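Local coordinates for protein glycerol dehydratase (Clostridium butyricum, PDB 1R9D) that probably dehydrates glycerol without coenzyme B12, as a lyase of the glycyl radical enzyme family related to pyruvate formate lyase, at residues N507-D510 and I511-E515. Residues are numbered along the deposited sequence; the frame is centred on the assembly and turned at random.
Sequences NCID and IAHAE
His513 sets the edge of its imidazole against the CG2 methyl of Ile509 one turn earlier in the helix, CD2 of the ring lying 3.7 Å from that CG2 and the methyl sitting in the ring plane. Both side chains leave the same flank of the helix and lie alongside each other. In Ile509, CG2 is anti to the backbone N and CG1 lies beside it (chi1 -65°), which brings the methyl branch, not the longer ethyl arm, to the histidine. The same ring edge also meets the backbone: His513 CD2 is 3.2 Å from Ile509 O, near the ring plane, while that oxygen accepts the hydrogen bond from His513 N at 3.1 Å. NE2, next to CD2 on the same edge, hydrogen-bonds to the carbonyl oxygen of Tyr157, which ties the imidazole to helix 155-159.

Elsewhere on the helix surface, Ile511 folds its CG1 back over the preceding turn, 3.3 Å from Asn507 O. That carbonyl also receives the Ile511 N-H at 3.0 Å. Ala512 N to Cys508 O and Ala514 N to Asp510 O continue the i to i+4 ladder of a regular alpha-helix. Asp510 turns its carboxylate out from the helix into a salt bridge with Arg631, and Asn507 ND2 bonds to the carbonyl oxygen of Thr628, so both polar ends grip the same nearby loop region.

These two and a half turns belong to the C-terminal end of the long helix 484-516. Helix 131-138 packs on Cys508, Ile509 and Ile511, and Pro196, Ile199 and Lys200 of the second subunit touch Asn507, Cys508 and Ile511 respectively, so this buried end of the helix lies at the subunit interface.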
# COMPACT_ATOMS: atom_id res chain seq x y z
N ASN A 507 -14.33 7.78 -3.02
CA ASN A 507 -13.63 6.64 -2.44
C ASN A 507 -12.25 6.40 -3.06
O ASN A 507 -11.33 5.95 -2.38
CB ASN A 507 -14.49 5.38 -2.52
CG ASN A 507 -15.62 5.38 -1.50
OD1 ASN A 507 -15.55 6.07 -0.48
ND2 ASN A 507 -16.66 4.59 -1.77
N CYS A 508 -12.11 6.71 -4.35
CA CYS A 508 -10.82 6.54 -5.02
C CYS A 508 -9.81 7.56 -4.50
O CYS A 508 -8.63 7.26 -4.35
CB CYS A 508 -10.98 6.69 -6.54
SG CYS A 508 -11.88 5.32 -7.33
N ILE A 509 -10.30 8.77 -4.22
CA ILE A 509 -9.46 9.84 -3.69
C ILE A 509 -9.07 9.49 -2.26
O ILE A 509 -7.97 9.79 -1.80
CB ILE A 509 -10.22 11.19 -3.73
CG1 ILE A 509 -10.49 11.57 -5.18
CG2 ILE A 509 -9.41 12.28 -3.03
CD1 ILE A 509 -11.47 12.74 -5.31
N ASP A 510 -10.00 8.84 -1.55
CA ASP A 510 -9.81 8.41 -0.16
C ASP A 510 -8.65 7.41 -0.13
O ASP A 510 -7.72 7.53 0.67
CB ASP A 510 -11.11 7.75 0.33
CG ASP A 510 -11.31 7.86 1.84
OD1 ASP A 510 -10.34 7.72 2.61
OD2 ASP A 510 -12.48 8.07 2.26
N ILE A 511 -8.71 6.42 -1.02
CA ILE A 511 -7.67 5.40 -1.11
C ILE A 511 -6.32 6.03 -1.46
O ILE A 511 -5.29 5.64 -0.91
CB ILE A 511 -8.03 4.33 -2.17
CG1 ILE A 511 -9.21 3.49 -1.68
CG2 ILE A 511 -6.83 3.43 -2.45
CD1 ILE A 511 -9.79 2.55 -2.73
N ALA A 512 -6.33 7.02 -2.35
CA ALA A 512 -5.10 7.69 -2.76
C ALA A 512 -4.40 8.41 -1.61
O ALA A 512 -3.17 8.34 -1.49
CB ALA A 512 -5.37 8.66 -3.91
N HIS A 513 -5.16 9.13 -0.79
CA HIS A 513 -4.58 9.83 0.35
C HIS A 513 -3.96 8.86 1.33
O HIS A 513 -2.92 9.13 1.92
CB HIS A 513 -5.64 10.68 1.06
CG HIS A 513 -5.85 12.03 0.44
ND1 HIS A 513 -4.99 13.08 0.67
CD2 HIS A 513 -6.78 12.48 -0.42
CE1 HIS A 513 -5.39 14.13 -0.03
NE2 HIS A 513 -6.48 13.79 -0.70
N ALA A 514 -4.61 7.71 1.52
CA ALA A 514 -4.09 6.71 2.44
C ALA A 514 -2.80 6.09 1.91
O ALA A 514 -1.87 5.82 2.68
CB ALA A 514 -5.13 5.61 2.66
N GLU A 515 -2.75 5.88 0.60
CA GLU A 515 -1.59 5.26 -0.03
C GLU A 515 -0.39 6.19 -0.16
O GLU A 515 0.75 5.75 0.01
CB GLU A 515 -1.98 4.72 -1.41
CG GLU A 515 -0.94 3.83 -2.07
CD GLU A 515 -1.48 3.10 -3.30
OE1 GLU A 515 -2.68 2.73 -3.28
OE2 GLU A 515 -0.71 2.90 -4.27